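Local coordinates for manganese-binding protein (Chlamydia trachomatis, PDB 6NSI) that binds iron, manganese and nickel ions, with a preference for ferrous iron, and delivers them to the membrane permease of an ABC transporter for import into the cytoplasm, at residues A32-S37 and L200-Q205; L228-N233 and P256-N261. One frame throughout, in Å; residues are numbered along the deposited sequence.

Contact 1. Residues A32-S37 and L200-Q205; sequences AIDPHS and LSPEAQ. With FE (Fe (III) ion), chain B.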
ATOM      1  N   ALA A  32       2.345 -13.315  -6.283  1.00 48.83           N
ATOM      2  CA  ALA A  32       3.369 -12.510  -6.921  1.00 47.48           C
ATOM      3  C   ALA A  32       2.855 -11.679  -8.098  1.00 54.24           C
ATOM      4  O   ALA A  32       3.650 -11.314  -8.973  1.00 59.13           O
ATOM      5  CB  ALA A  32       4.512 -13.409  -7.389  1.00 56.84           C
ATOM      6  N   ILE A  33       1.559 -11.368  -8.156  1.00 47.71           N
ATOM      7  CA  ILE A  33       1.003 -10.732  -9.349  1.00 50.50           C
ATOM      8  C   ILE A  33       0.799  -9.238  -9.111  1.00 42.02           C
ATOM      9  O   ILE A  33       0.412  -8.802  -8.021  1.00 37.44           O
ATOM     10  CB  ILE A  33      -0.304 -11.404  -9.836  1.00 47.30           C
ATOM     11  CG1 ILE A  33      -0.094 -12.912 -10.027  1.00 50.87           C
ATOM     12  CG2 ILE A  33      -0.768 -10.758 -11.165  1.00 55.38           C
ATOM     13  CD1 ILE A  33      -0.576 -13.799  -8.945  1.00 55.75           C
ATOM     14  N   ASP A  34       1.094  -8.456 -10.148  1.00 44.66           N
ATOM     15  CA  ASP A  34       0.887  -7.015 -10.194  1.00 34.92           C
ATOM     16  C   ASP A  34      -0.601  -6.690 -10.165  1.00 38.16           C
ATOM     17  O   ASP A  34      -1.298  -6.951 -11.155  1.00 35.49           O
ATOM     18  CB  ASP A  34       1.531  -6.438 -11.450  1.00 33.47           C
ATOM     19  CG  ASP A  34       1.115  -5.005 -11.709  1.00 40.92           C
ATOM     20  OD1 ASP A  34       0.985  -4.259 -10.716  1.00 37.27           O
ATOM     21  OD2 ASP A  34       0.939  -4.621 -12.893  1.00 36.06           O
ATOM     22  N   PRO A  35      -1.121  -6.101  -9.087  1.00 30.61           N
ATOM     23  CA  PRO A  35      -2.553  -5.774  -9.055  1.00 30.62           C
ATOM     24  C   PRO A  35      -2.928  -4.687 -10.036  1.00 31.02           C
ATOM     25  O   PRO A  35      -4.066  -4.679 -10.519  1.00 30.08           O
ATOM     26  CB  PRO A  35      -2.776  -5.317  -7.605  1.00 27.40           C
ATOM     27  CG  PRO A  35      -1.423  -4.728  -7.209  1.00 30.26           C
ATOM     28  CD  PRO A  35      -0.391  -5.571  -7.921  1.00 32.72           C
ATOM     29  N   HIS A  36      -2.004  -3.768 -10.340  1.00 29.23           N
ATOM     30  CA  HIS A  36      -2.310  -2.643 -11.223  1.00 33.11           C
ATOM     31  C   HIS A  36      -2.847  -3.115 -12.566  1.00 35.48           C
ATOM     32  O   HIS A  36      -3.746  -2.490 -13.141  1.00 44.38           O
ATOM     33  CB  HIS A  36      -1.058  -1.797 -11.461  1.00 33.75           C
ATOM     34  CG  HIS A  36      -0.536  -1.119 -10.234  1.00 31.62           C
ATOM     35  ND1 HIS A  36      -0.974   0.121  -9.827  1.00 30.74           N
ATOM     36  CD2 HIS A  36       0.409  -1.497  -9.340  1.00 32.37           C
ATOM     37  CE1 HIS A  36      -0.331   0.476  -8.729  1.00 30.28           C
ATOM     38  NE2 HIS A  36       0.511  -0.490  -8.410  1.00 28.62           N
ATOM     39  N   SER A  37      -2.283  -4.197 -13.100  1.00 32.97           N
ATOM     40  CA  SER A  37      -2.607  -4.656 -14.441  1.00 41.82           C
ATOM     41  C   SER A  37      -3.327  -5.993 -14.422  1.00 43.88           C
ATOM     42  O   SER A  37      -3.360  -6.692 -15.444  1.00 48.73           O
ATOM     43  CB  SER A  37      -1.341  -4.747 -15.287  1.00 41.66           C
ATOM     44  OG  SER A  37      -0.504  -5.773 -14.787  1.00 36.48           O
ATOM     45  N   LEU A 200       3.867   5.092 -10.687  1.00 26.83           N
ATOM     46  CA  LEU A 200       2.817   4.433  -9.843  1.00 30.83           C
ATOM     47  C   LEU A 200       2.471   2.980 -10.244  1.00 29.74           C
ATOM     48  O   LEU A 200       2.040   2.241  -9.390  1.00 29.29           O
ATOM     49  CB  LEU A 200       1.552   5.300  -9.884  1.00 34.31           C
ATOM     50  CG  LEU A 200       1.621   6.660  -9.195  1.00 31.22           C
ATOM     51  CD1 LEU A 200       0.361   7.456  -9.427  1.00 38.75           C
ATOM     52  CD2 LEU A 200       1.886   6.541  -7.716  1.00 23.81           C
ATOM     53  N   SER A 201       2.739   2.599 -11.485  1.00 33.22           N
ATOM     54  CA  SER A 201       2.394   1.400 -12.227  1.00 40.38           C
ATOM     55  C   SER A 201       3.659   0.719 -12.739  1.00 36.49           C
ATOM     56  O   SER A 201       4.535   1.390 -13.303  1.00 30.19           O
ATOM     57  CB  SER A 201       1.460   1.730 -13.394  1.00 30.00           C
ATOM     58  OG  SER A 201       0.211   2.211 -12.927  1.00 30.00           O
ATOM     59  N   PRO A 202       3.794  -0.460 -12.395  1.00 37.49           N
ATOM     60  CA  PRO A 202       4.948  -1.179 -12.966  1.00 41.81           C
ATOM     61  C   PRO A 202       4.890  -1.331 -14.475  1.00 50.85           C
ATOM     62  O   PRO A 202       5.921  -1.655 -15.082  1.00 48.20           O
ATOM     63  CB  PRO A 202       4.892  -2.548 -12.274  1.00 35.63           C
ATOM     64  CG  PRO A 202       4.053  -2.346 -11.065  1.00 33.28           C
ATOM     65  CD  PRO A 202       3.073  -1.265 -11.400  1.00 37.64           C
ATOM     66  N   GLU A 203       3.731  -1.101 -15.103  1.00 41.21           N
ATOM     67  CA  GLU A 203       3.596  -1.371 -16.533  1.00 56.45           C
ATOM     68  C   GLU A 203       4.304  -0.343 -17.415  1.00 58.98           C
ATOM     69  O   GLU A 203       4.584  -0.643 -18.584  1.00 54.17           O
ATOM     70  CB  GLU A 203       2.113  -1.449 -16.913  1.00 63.63           C
ATOM     71  CG  GLU A 203       1.812  -2.421 -18.049  1.00 64.26           C
ATOM     72  CD  GLU A 203       0.321  -2.758 -18.164  1.00 76.56           C
ATOM     73  OE1 GLU A 203      -0.501  -2.100 -17.480  1.00 77.04           O
ATOM     74  OE2 GLU A 203      -0.032  -3.680 -18.936  1.00 76.89           O
ATOM     75  N   ALA A 204       4.611   0.846 -16.889  1.00 53.60           N
ATOM     76  CA  ALA A 204       5.287   1.862 -17.687  1.00 47.53           C
ATOM     77  C   ALA A 204       6.732   1.459 -17.986  1.00 53.84           C
ATOM     78  O   ALA A 204       7.377   0.744 -17.212  1.00 43.63           O
ATOM     79  CB  ALA A 204       5.257   3.215 -16.973  1.00 52.21           C
ATOM     80  N   GLN A 205       7.235   1.927 -19.130  1.00 54.14           N
ATOM     81  CA  GLN A 205       8.609   1.660 -19.542  1.00 50.67           C
ATOM     82  C   GLN A 205       9.582   2.540 -18.763  1.00 45.89           C
ATOM     83  O   GLN A 205       9.365   3.749 -18.638  1.00 48.61           O
ATOM     84  CB  GLN A 205       8.763   1.918 -21.041  1.00 56.84           C
ATOM     85  CG  GLN A 205       9.947   1.211 -21.669  1.00 60.40           C
ATOM     86  CD  GLN A 205       9.812  -0.302 -21.618  1.00 66.60           C
ATOM     87  OE1 GLN A 205       8.726  -0.849 -21.836  1.00 61.32           O
ATOM     88  NE2 GLN A 205      10.914  -0.985 -21.327  1.00 68.72           N
TER
HETATM   89 FE    FE B 401       1.946  -0.270  -6.952  1.00 24.07          FE

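Contact 2. Residues L228-N233 and P256-N261; sequences LEDTLN and PLYSDN. With FE (Fe (III) ion), chain B.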
ATOM      1  N   LEU A 228      14.690  -3.097  -3.019  1.00 25.40           N
ATOM      2  CA  LEU A 228      13.953  -3.959  -3.937  1.00 23.42           C
ATOM      3  C   LEU A 228      12.568  -4.251  -3.390  1.00 24.75           C
ATOM      4  O   LEU A 228      12.351  -4.235  -2.180  1.00 22.53           O
ATOM      5  CB  LEU A 228      14.689  -5.287  -4.125  1.00 24.58           C
ATOM      6  CG  LEU A 228      16.116  -5.139  -4.650  1.00 23.71           C
ATOM      7  CD1 LEU A 228      16.883  -6.441  -4.444  1.00 33.88           C
ATOM      8  CD2 LEU A 228      16.048  -4.799  -6.112  1.00 29.82           C
ATOM      9  N   GLU A 229      11.629  -4.550  -4.300  1.00 25.70           N
ATOM     10  CA  GLU A 229      10.276  -4.948  -3.935  1.00 29.78           C
ATOM     11  C   GLU A 229       9.987  -6.343  -4.460  1.00 28.22           C
ATOM     12  O   GLU A 229      10.368  -6.694  -5.582  1.00 26.92           O
ATOM     13  CB  GLU A 229       9.206  -3.983  -4.477  1.00 21.77           C
ATOM     14  CG  GLU A 229       9.398  -2.540  -4.031  1.00 19.86           C
ATOM     15  CD  GLU A 229       8.716  -1.549  -4.963  1.00 22.39           C
ATOM     16  OE1 GLU A 229       7.720  -1.939  -5.623  1.00 20.06           O
ATOM     17  OE2 GLU A 229       9.170  -0.381  -5.024  1.00 26.41           O
ATOM     18  N   ASP A 230       9.250  -7.085  -3.649  1.00 30.60           N
ATOM     19  CA  ASP A 230       8.812  -8.451  -4.001  1.00 30.67           C
ATOM     20  C   ASP A 230       7.969  -8.315  -5.257  1.00 35.95           C
ATOM     21  O   ASP A 230       7.248  -7.349  -5.364  1.00 31.81           O
ATOM     22  CB  ASP A 230       7.921  -9.031  -2.911  1.00 33.83           C
ATOM     23  CG  ASP A 230       7.646 -10.510  -3.079  1.00 36.87           C
ATOM     24  OD1 ASP A 230       8.566 -11.268  -2.954  1.00 40.23           O
ATOM     25  OD2 ASP A 230       6.527 -10.855  -3.347  1.00 36.87           O
ATOM     26  N   THR A 231       8.214  -9.170  -6.244  1.00 34.55           N
ATOM     27  CA  THR A 231       7.492  -9.305  -7.543  1.00 39.73           C
ATOM     28  C   THR A 231       7.757  -8.180  -8.554  1.00 44.58           C
ATOM     29  O   THR A 231       7.318  -8.343  -9.665  1.00 45.08           O
ATOM     30  CB  THR A 231       5.964  -9.406  -7.436  1.00 44.40           C
ATOM     31  OG1 THR A 231       5.481  -8.081  -7.259  1.00 49.67           O
ATOM     32  CG2 THR A 231       5.453 -10.293  -6.327  1.00 45.64           C
ATOM     33  N   LEU A 232       8.470  -7.112  -8.205  1.00 40.07           N
ATOM     34  CA  LEU A 232       8.752  -6.034  -9.178  1.00 36.26           C
ATOM     35  C   LEU A 232      10.069  -6.437  -9.840  1.00 32.51           C
ATOM     36  O   LEU A 232      10.962  -6.853  -9.135  1.00 33.99           O
ATOM     37  CB  LEU A 232       8.865  -4.662  -8.513  1.00 33.44           C
ATOM     38  CG  LEU A 232       8.857  -3.482  -9.482  1.00 38.63           C
ATOM     39  CD1 LEU A 232       7.444  -3.033  -9.788  1.00 36.85           C
ATOM     40  CD2 LEU A 232       9.667  -2.315  -8.961  1.00 35.98           C
ATOM     41  N   ASN A 233      10.176  -6.234 -11.148  1.00 34.53           N
ATOM     42  CA  ASN A 233      11.421  -6.552 -11.887  1.00 31.21           C
ATOM     43  C   ASN A 233      12.537  -5.723 -11.254  1.00 27.62           C
ATOM     44  O   ASN A 233      12.356  -4.565 -11.081  1.00 34.30           O
ATOM     45  CB  ASN A 233      11.269  -6.231 -13.367  1.00 33.59           C
ATOM     46  CG  ASN A 233      12.400  -6.756 -14.219  1.00 40.53           C
ATOM     47  OD1 ASN A 233      13.555  -6.702 -13.832  1.00 37.85           O
ATOM     48  ND2 ASN A 233      12.060  -7.291 -15.371  1.00 40.34           N
ATOM     49  N   PRO A 256      13.452  -7.721   0.870  1.00 37.12           N
ATOM     50  CA  PRO A 256      12.626  -6.930  -0.049  1.00 30.28           C
ATOM     51  C   PRO A 256      11.471  -6.280   0.693  1.00 34.44           C
ATOM     52  O   PRO A 256      11.029  -6.757   1.743  1.00 28.96           O
ATOM     53  CB  PRO A 256      12.131  -7.966  -1.072  1.00 36.05           C
ATOM     54  CG  PRO A 256      12.120  -9.264  -0.325  1.00 43.34           C
ATOM     55  CD  PRO A 256      13.225  -9.175   0.725  1.00 40.13           C
ATOM     56  N   LEU A 257      11.002  -5.160   0.150  1.00 24.43           N
ATOM     57  CA  LEU A 257       9.787  -4.552   0.654  1.00 24.70           C
ATOM     58  C   LEU A 257       8.593  -5.138  -0.087  1.00 25.54           C
ATOM     59  O   LEU A 257       8.718  -5.666  -1.189  1.00 22.89           O
ATOM     60  CB  LEU A 257       9.831  -3.035   0.482  1.00 21.82           C
ATOM     61  CG  LEU A 257      10.950  -2.257   1.183  1.00 20.38           C
ATOM     62  CD1 LEU A 257      10.807  -0.766   0.817  1.00 17.93           C
ATOM     63  CD2 LEU A 257      10.843  -2.426   2.695  1.00 19.15           C
ATOM     64  N   TYR A 258       7.428  -5.057   0.533  1.00 24.82           N
ATOM     65  CA  TYR A 258       6.201  -5.508  -0.117  1.00 25.95           C
ATOM     66  C   TYR A 258       5.369  -4.277  -0.433  1.00 23.82           C
ATOM     67  O   TYR A 258       4.800  -3.657   0.468  1.00 22.12           O
ATOM     68  CB  TYR A 258       5.462  -6.513   0.758  1.00 25.01           C
ATOM     69  CG  TYR A 258       6.245  -7.800   0.840  1.00 37.95           C
ATOM     70  CD1 TYR A 258       7.370  -7.903   1.663  1.00 35.62           C
ATOM     71  CD2 TYR A 258       5.895  -8.899   0.070  1.00 39.44           C
ATOM     72  CE1 TYR A 258       8.112  -9.078   1.724  1.00 41.31           C
ATOM     73  CE2 TYR A 258       6.632 -10.069   0.128  1.00 41.21           C
ATOM     74  CZ  TYR A 258       7.737 -10.153   0.955  1.00 46.25           C
ATOM     75  OH  TYR A 258       8.468 -11.328   1.008  1.00 60.06           O
ATOM     76  N   SER A 259       5.323  -3.920  -1.716  1.00 25.81           N
ATOM     77  CA  SER A 259       4.657  -2.706  -2.165  1.00 25.29           C
ATOM     78  C   SER A 259       3.191  -2.957  -2.519  1.00 29.30           C
ATOM     79  O   SER A 259       2.289  -2.316  -1.974  1.00 27.80           O
ATOM     80  CB  SER A 259       5.397  -2.155  -3.387  1.00 22.63           C
ATOM     81  OG  SER A 259       5.392  -3.138  -4.415  1.00 28.03           O
ATOM     82  N   ASP A 260       2.942  -3.875  -3.450  1.00 25.96           N
ATOM     83  CA  ASP A 260       1.619  -4.070  -4.019  1.00 27.02           C
ATOM     84  C   ASP A 260       0.965  -5.353  -3.528  1.00 29.29           C
ATOM     85  O   ASP A 260      -0.121  -5.719  -4.006  1.00 26.25           O
ATOM     86  CB  ASP A 260       1.703  -4.070  -5.544  1.00 27.28           C
ATOM     87  CG  ASP A 260       1.965  -2.682  -6.128  1.00 29.79           C
ATOM     88  OD1 ASP A 260       1.678  -1.650  -5.463  1.00 23.95           O
ATOM     89  OD2 ASP A 260       2.454  -2.632  -7.277  1.00 25.98           O
ATOM     90  N   ASN A 261       1.601  -6.057  -2.599  1.00 25.61           N
ATOM     91  CA  ASN A 261       1.085  -7.345  -2.173  1.00 30.28           C
ATOM     92  C   ASN A 261       1.465  -7.562  -0.714  1.00 29.95           C
ATOM     93  O   ASN A 261       2.030  -6.685  -0.059  1.00 24.54           O
ATOM     94  CB  ASN A 261       1.589  -8.480  -3.078  1.00 29.49           C
ATOM     95  CG  ASN A 261       3.104  -8.713  -2.965  1.00 37.58           C
ATOM     96  OD1 ASN A 261       3.859  -7.831  -2.553  1.00 34.04           O
ATOM     97  ND2 ASN A 261       3.550  -9.899  -3.365  1.00 33.20           N
TER
HETATM   98 FE    FE B 401       1.946  -0.270  -6.952  1.00 24.07          FE
HETATM   99  O   HOH W   1       5.502  -6.092  -3.524  1.00 23.67           O

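Contact 1. Residues A32-S37 and L200-Q205
Part of the wall of the metal site of this solute-binding protein forms where His-36 meets the loop 200-205. NE2 of His-36 binds the iron(III) ion at 2.1 Å. CA of Ser-201 sits over one face of the imidazole of His-36, 4.3 Å above its plane. CD of Pro-202 approaches CD2 of His-36 to 3.4 Å, the two side chains crossing at about a right angle, while the carbonyl O of Leu-200 lies 3.0 Å from His-36 CE1. No hydrogen bond links the two segments; they meet through van der Waals contacts. Pro-202 also sets its CG 3.6 Å from OD1 of Asp-34. That carboxylate, swung anti to its own amide nitrogen (chi1 168°), folds back over the following turn: OD1 of Asp-34 accepts from N of His-36 at 3.1 Å, an Asx turn, and OD2 from OG of Ser-37 at 2.6 Å, each from above the carboxylate plane. Asp-34 is thus a second-shell residue that would help to position the iron ligand. CB of Ser-37 touches OE1 of Glu-203. His-102, His-168 and Asp-260 complete the metal site. The first loop runs from strand 24-27 to helix 44-50, the second from strand 194-195 to helix 208-221.

Contact 2. Residues L228-N233 and P256-N261
Asp-230 lays its CB and carboxyl carbon against the ring of Tyr-258, CG of Asp-230 lying 3.4 Å from CE2 of Tyr-258 with carboxylate and ring planes 30° apart. Placing CG of Asp-230 anti to the backbone N (chi1 -169°) also carries the carboxylate toward Asn-261, whose ND2 gives a nearly straight hydrogen bond (171°) to the anti lone pair of Asp-230 OD2 at 3.1 Å. Amide and carboxylate are nearly coplanar there, and since the same ND2 also donates to the carbonyl of Gly-31, the amide is held from two directions. Its other end, OD1, accepts a hydrogen bond from a water that also donates to Asp-230 O and accepts from Ser-259 N, so one water ties both segments together.

The backbones are joined by a single beta bridge between Glu-229 and Leu-257. Leu-257 N donates to Leu-228 O at 2.8 Å, and Asp-230 N donates to Leu-257 O at 2.9 Å. From the bridge residue Glu-229 a type II turn runs to Leu-232, with Thr-231 bringing CG2 to 3.5 Å from Asn-261 ND2.

Glu-229, its chain extended beyond CG, accepts from OG of Ser-259 on OE1 at 2.9 Å, the hydroxyl lying above the carboxylate plane. OE1 also accepts from ND1 of His-168, an iron ligand, a second-shell bond that would help to orient that imidazole and could make it a stronger donor to the metal. Next to Ser-259, Asp-260 chelates the iron(III) ion through both oxygens, OD1 at 2.0 Å and OD2 at 2.4 Å. A carboxylate joining three histidines around the ion, with second-shell hydrogen bonds linking the loops that carry the ligands, makes up the metal site of this solute-binding protein.

Overall arrangement
Contact 1 and contact 2 show how a metal site can be assembled from loops that are distant in sequence. They follow in series along the chain, 32-37 with 200-205 and then 228-233 with 256-261, yet their centres lie only 11 Å apart and both reach the same iron. Contact 1 brings in His-36, from the loop that follows strand 24-27 of the four-stranded parallel sheet; contact 2 brings in Asp-260, from the loop leading to helix 266-280. The two also touch directly, Pro-35 packing on Asp-260 and Ala-32 on Thr-231. The ion is thus a meeting point for loops of separate parts of the fold, consistent with a protein that takes up metal and hands it to its permease.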